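Ribosomal RNA small subunit methyltransferase D (Escherichia coli, PDB 2FPO) transfers a methyl group from S-adenosyl-L-methionine to N2 of guanine 966 of 16S rRNA in the assembled 30S particle. Local coordinates at residues 14-19 with 69-74; 60-65 with 126-131. All blocks are in the same frame, centred on the assembly; numbering follows the deposited sequence.

Contact 1: 14-19 with 69-74; sequences IRIIGG and GLEALS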
loop_
_atom_site.group_PDB
_atom_site.type_symbol
_atom_site.label_atom_id
_atom_site.label_comp_id
_atom_site.label_asym_id
_atom_site.label_seq_id
_atom_site.Cartn_x
_atom_site.Cartn_y
_atom_site.Cartn_z
ATOM N N ILE A 14 -0.627 10.405 13.023
ATOM C CA ILE A 14 -1.231 10.083 11.727
ATOM C C ILE A 14 -2.700 10.442 11.839
ATOM O O ILE A 14 -3.354 10.068 12.815
ATOM C CB ILE A 14 -1.060 8.558 11.388
ATOM C CG1 ILE A 14 0.350 8.267 10.884
ATOM C CG2 ILE A 14 -2.061 8.071 10.334
ATOM C CD1 ILE A 14 0.933 9.279 9.921
ATOM N N ARG A 15 -3.231 11.185 10.867
ATOM C CA ARG A 15 -4.673 11.420 10.868
ATOM C C ARG A 15 -5.324 10.607 9.750
ATOM O O ARG A 15 -4.855 10.627 8.622
ATOM C CB ARG A 15 -5.026 12.916 10.787
ATOM C CG ARG A 15 -6.447 13.213 11.302
ATOM C CD ARG A 15 -6.915 14.665 11.035
ATOM N NE ARG A 15 -6.513 15.117 9.702
ATOM C CZ ARG A 15 -7.030 16.155 9.052
ATOM N NH1 ARG A 15 -8.010 16.884 9.588
ATOM N NH2 ARG A 15 -6.559 16.457 7.845
ATOM N N ILE A 16 -6.365 9.850 10.103
ATOM C CA ILE A 16 -7.188 9.136 9.143
ATOM C C ILE A 16 -8.214 10.131 8.563
ATOM O O ILE A 16 -9.046 10.693 9.278
ATOM C CB ILE A 16 -7.854 7.893 9.752
ATOM C CG1 ILE A 16 -6.778 6.833 10.095
ATOM C CG2 ILE A 16 -8.887 7.314 8.777
ATOM C CD1 ILE A 16 -7.278 5.630 10.851
ATOM N N ILE A 17 -8.123 10.368 7.262
ATOM C CA ILE A 17 -8.902 11.456 6.686
ATOM C C ILE A 17 -10.264 11.040 6.142
ATOM O O ILE A 17 -11.072 11.907 5.818
ATOM C CB ILE A 17 -8.103 12.245 5.633
ATOM C CG1 ILE A 17 -7.578 11.315 4.560
ATOM C CG2 ILE A 17 -6.973 13.050 6.299
ATOM C CD1 ILE A 17 -7.411 11.981 3.243
ATOM N N GLY A 18 -10.514 9.730 6.051
ATOM C CA GLY A 18 -11.783 9.232 5.533
ATOM C C GLY A 18 -12.314 7.972 6.184
ATOM O O GLY A 18 -11.617 7.312 6.957
ATOM N N GLY A 19 -13.554 7.635 5.841
ATOM C CA GLY A 19 -14.228 6.409 6.274
ATOM C C GLY A 19 -14.698 6.355 7.725
ATOM O O GLY A 19 -14.976 7.375 8.352
ATOM N N GLY A 69 -2.548 1.558 4.652
ATOM C CA GLY A 69 -3.351 0.414 5.103
ATOM C C GLY A 69 -4.505 0.797 6.026
ATOM O O GLY A 69 -5.605 0.267 5.906
ATOM N N LEU A 70 -4.244 1.729 6.939
ATOM C CA LEU A 70 -5.245 2.213 7.892
ATOM C C LEU A 70 -6.384 3.012 7.269
ATOM O O LEU A 70 -7.562 2.859 7.612
ATOM C CB LEU A 70 -4.567 3.015 9.008
ATOM C CG LEU A 70 -3.714 2.139 9.939
ATOM C CD1 LEU A 70 -2.940 3.007 10.922
ATOM C CD2 LEU A 70 -4.600 1.156 10.672
ATOM N N GLU A 71 -6.029 3.876 6.345
ATOM C CA GLU A 71 -7.025 4.576 5.545
ATOM C C GLU A 71 -7.861 3.560 4.728
ATOM O O GLU A 71 -9.083 3.709 4.624
ATOM C CB GLU A 71 -6.269 5.585 4.671
ATOM C CG GLU A 71 -7.066 6.597 3.942
ATOM C CD GLU A 71 -7.564 7.703 4.822
ATOM O OE1 GLU A 71 -6.779 8.280 5.630
ATOM O OE2 GLU A 71 -8.766 7.979 4.689
ATOM N N ALA A 72 -7.213 2.512 4.181
ATOM C CA ALA A 72 -7.939 1.451 3.458
ATOM C C ALA A 72 -8.951 0.746 4.353
ATOM O O ALA A 72 -10.112 0.625 3.984
ATOM C CB ALA A 72 -6.963 0.428 2.755
ATOM N N LEU A 73 -8.547 0.346 5.559
ATOM C CA LEU A 73 -9.458 -0.282 6.492
ATOM C C LEU A 73 -10.609 0.623 6.917
ATOM O O LEU A 73 -11.740 0.166 7.106
ATOM C CB LEU A 73 -8.702 -0.780 7.731
ATOM C CG LEU A 73 -7.762 -1.935 7.387
ATOM C CD1 LEU A 73 -6.604 -1.964 8.414
ATOM C CD2 LEU A 73 -8.482 -3.313 7.261
ATOM N N SER A 74 -10.306 1.899 7.091
ATOM C CA SER A 74 -11.317 2.856 7.482
ATOM C C SER A 74 -12.454 2.893 6.443
ATOM O O SER A 74 -13.639 2.926 6.801
ATOM C CB SER A 74 -10.687 4.237 7.647
ATOM O OG SER A 74 -11.628 5.144 8.193
#
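E71 OE1 is gripped from two directions: the backbone N of I17 donates to it over 3.0 Å at a nearly straight 162°, and R42 of helix 39-53 forms a salt bridge with it. The glutamate belongs to helix 67-74, which follows the first strand of the central Rossmann-like methyltransferase sheet and receives the loop leaving the short N-terminal strand 13-15. I17 N uses the syn lone pair of OE1. On the other oxygen, OE2, G18 N makes only a weak, strongly bent bond of 2.8 Å, while R75 adds a second salt bridge. The E71 side chain bends at chi2 (76°), which brings its carboxylate up to the backbone N of I17 and, less well aligned, that of G18. I17 CG1 packs across the same carboxylate, 3.3 Å from OE1. With an alanine in place of E71, the N-H of I17 would probably lose its acceptor, and R42 and R75 the negative charge they share. One helical turn on, S74 OG donates to G18 O at a doubtfully short 2.5 Å and accepts a bond from W21 N. I16 supplies the apolar part: its CG2 rests against S74 CB and OG, and its CD1 meets L70 CB at 4.2 Å, the I16 and L70 side chains crossing at about a right angle. Within the loop, G19 CA makes a CA-H...O contact of 3.6 Å with S74 O.

Contact 2: 60-65 with 126-131; sequences DCFAGS and VFVDPP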
loop_
_atom_site.group_PDB
_atom_site.type_symbol
_atom_site.label_atom_id
_atom_site.label_comp_id
_atom_site.label_asym_id
_atom_site.label_seq_id
_atom_site.Cartn_x
_atom_site.Cartn_y
_atom_site.Cartn_z
ATOM N N ASP A 60 -0.133 -3.946 1.800
ATOM C CA ASP A 60 0.798 -2.813 1.860
ATOM C C ASP A 60 2.224 -3.365 2.044
ATOM O O ASP A 60 2.557 -3.880 3.128
ATOM C CB ASP A 60 0.412 -1.914 3.025
ATOM C CG ASP A 60 1.034 -0.515 2.948
ATOM O OD1 ASP A 60 2.075 -0.305 2.291
ATOM O OD2 ASP A 60 0.474 0.378 3.589
ATOM N N CYS A 61 3.043 -3.243 0.991
ATOM C CA CYS A 61 4.389 -3.849 0.969
ATOM C C CYS A 61 5.420 -3.214 1.891
ATOM O O CYS A 61 6.405 -3.889 2.236
ATOM C CB CYS A 61 4.948 -3.909 -0.454
ATOM S SG CYS A 61 3.928 -4.939 -1.554
ATOM N N PHE A 62 5.235 -1.931 2.224
ATOM C CA PHE A 62 6.164 -1.163 3.081
ATOM C C PHE A 62 5.240 -0.267 3.862
ATOM O O PHE A 62 5.093 0.939 3.545
ATOM C CB PHE A 62 7.176 -0.291 2.263
ATOM C CG PHE A 62 7.909 -1.059 1.199
ATOM C CD1 PHE A 62 9.113 -1.693 1.488
ATOM C CD2 PHE A 62 7.365 -1.179 -0.083
ATOM C CE1 PHE A 62 9.772 -2.478 0.482
ATOM C CE2 PHE A 62 7.995 -1.936 -1.093
ATOM C CZ PHE A 62 9.215 -2.573 -0.816
ATOM N N ALA A 63 4.583 -0.854 4.854
ATOM C CA ALA A 63 3.445 -0.174 5.505
ATOM C C ALA A 63 3.843 1.037 6.349
ATOM O O ALA A 63 3.053 1.971 6.479
ATOM C CB ALA A 63 2.595 -1.167 6.309
ATOM N N GLY A 64 5.054 1.028 6.897
ATOM C CA GLY A 64 5.582 2.175 7.685
ATOM C C GLY A 64 4.633 2.626 8.796
ATOM O O GLY A 64 4.280 1.848 9.712
ATOM N N SER A 65 4.174 3.863 8.688
ATOM C CA SER A 65 3.197 4.439 9.638
ATOM C C SER A 65 1.800 3.767 9.563
ATOM O O SER A 65 0.983 3.898 10.475
ATOM C CB SER A 65 3.093 5.952 9.394
ATOM O OG SER A 65 2.770 6.173 8.029
ATOM N N VAL A 126 -2.839 -3.131 -4.097
ATOM C CA VAL A 126 -1.486 -3.220 -3.501
ATOM C C VAL A 126 -0.814 -1.861 -3.493
ATOM O O VAL A 126 -0.874 -1.116 -4.493
ATOM C CB VAL A 126 -0.580 -4.279 -4.223
ATOM C CG1 VAL A 126 0.815 -4.420 -3.565
ATOM C CG2 VAL A 126 -1.268 -5.633 -4.284
ATOM N N PHE A 127 -0.198 -1.541 -2.355
ATOM C CA PHE A 127 0.536 -0.296 -2.171
ATOM C C PHE A 127 2.041 -0.572 -2.196
ATOM O O PHE A 127 2.544 -1.378 -1.407
ATOM C CB PHE A 127 0.180 0.380 -0.846
ATOM C CG PHE A 127 -1.309 0.598 -0.650
ATOM C CD1 PHE A 127 -1.997 1.579 -1.383
ATOM C CD2 PHE A 127 -2.006 -0.140 0.294
ATOM C CE1 PHE A 127 -3.401 1.765 -1.199
ATOM C CE2 PHE A 127 -3.405 0.051 0.494
ATOM C CZ PHE A 127 -4.096 1.002 -0.258
ATOM N N VAL A 128 2.729 0.139 -3.091
ATOM C CA VAL A 128 4.188 0.020 -3.299
ATOM C C VAL A 128 4.839 1.399 -3.188
ATOM O O VAL A 128 5.061 2.116 -4.174
ATOM C CB VAL A 128 4.545 -0.662 -4.657
ATOM C CG1 VAL A 128 6.069 -0.945 -4.745
ATOM C CG2 VAL A 128 3.723 -1.920 -4.871
ATOM N N ASP A 129 5.168 1.764 -1.959
ATOM C CA ASP A 129 5.825 3.023 -1.693
ATOM C C ASP A 129 7.084 2.684 -0.893
ATOM O O ASP A 129 7.097 2.807 0.319
ATOM C CB ASP A 129 4.897 3.946 -0.898
ATOM C CG ASP A 129 5.577 5.259 -0.506
ATOM O OD1 ASP A 129 6.496 5.720 -1.242
ATOM O OD2 ASP A 129 5.215 5.814 0.553
ATOM N N PRO A 130 8.140 2.201 -1.577
ATOM C CA PRO A 130 9.324 1.828 -0.793
ATOM C C PRO A 130 10.105 3.003 -0.184
ATOM O O PRO A 130 10.033 4.136 -0.717
ATOM C CB PRO A 130 10.168 1.018 -1.799
ATOM C CG PRO A 130 9.754 1.559 -3.140
ATOM C CD PRO A 130 8.297 1.909 -3.015
ATOM N N PRO A 131 10.856 2.748 0.922
ATOM C CA PRO A 131 11.625 3.792 1.591
ATOM C C PRO A 131 12.706 4.354 0.664
ATOM O O PRO A 131 13.080 5.518 0.766
ATOM C CB PRO A 131 12.238 3.058 2.821
ATOM C CG PRO A 131 12.310 1.636 2.395
ATOM C CD PRO A 131 11.025 1.446 1.601
HETATM O O HOH W 1 4.070 0.689 0.345
#
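P130 lies over one face of the F62 ring, its CB 3.8 Å from the ring centroid and 15° off the normal, in a CH-pi contact displaced toward the rim. The pair joins two signature loops of a class I methyltransferase: the D-x-F-x-G-x-G motif that begins at D60, which in relatives binds S-adenosylmethionine, and the DPPF motif beginning at D129, which in related amino-methyltransferases binds the target amino group. With CG anti to its own carbonyl carbon (chi1 -51°), F62 directs its ring at the DPPF loop, where P131 CD approaches CD1 obliquely at 3.7 Å. V128 CG1 meets the ring at its edge, 4.2 Å from CE2, and L136 and T140 also touch F62. Next to F62 in sequence, C61 packs its SG against V126 CG1 at 3.7 Å. The polar margin starts where the two parallel strands part: C61 N donates to F127 O over 3.1 Å, nearly along the C=O axis. D60 and F127 pair there with their side chains on the same face of the sheet, where L68 packs on both; the carboxylate and ring planes stand 58° apart. Beyond that bond water 1 bridges the diverging chains. It donates to D60 OD1 at 3.0 Å and more weakly to F127 O, although the acceptors around it outnumber its protons, and F62 N reaches it weakly. D129 N donates to the water oxygen at 2.8 Å.

In the fold
From the N terminus, segment 14-19 takes in part of strand 13-15 and the loop after it, and the chain then runs through strand 25-27, helix 39-53 and strand 57-60 before helix 67-74 closes the loop at contact 1. Segment 60-65 lies within that loop, yet its partner 126-131 comes only after two further strand-helix units, so the two contacts cross. Contact 2 joins the ends of neighbouring parallel strands 57-60 and 123-128 in the middle of the sheet; contact 1 fastens the N-terminal arm to the helix that follows 60-65. The two meet directly: G69 N makes a weak hydrogen bond to D60 OD2, I14 packs on S65, and A72 lies near the F127 ring.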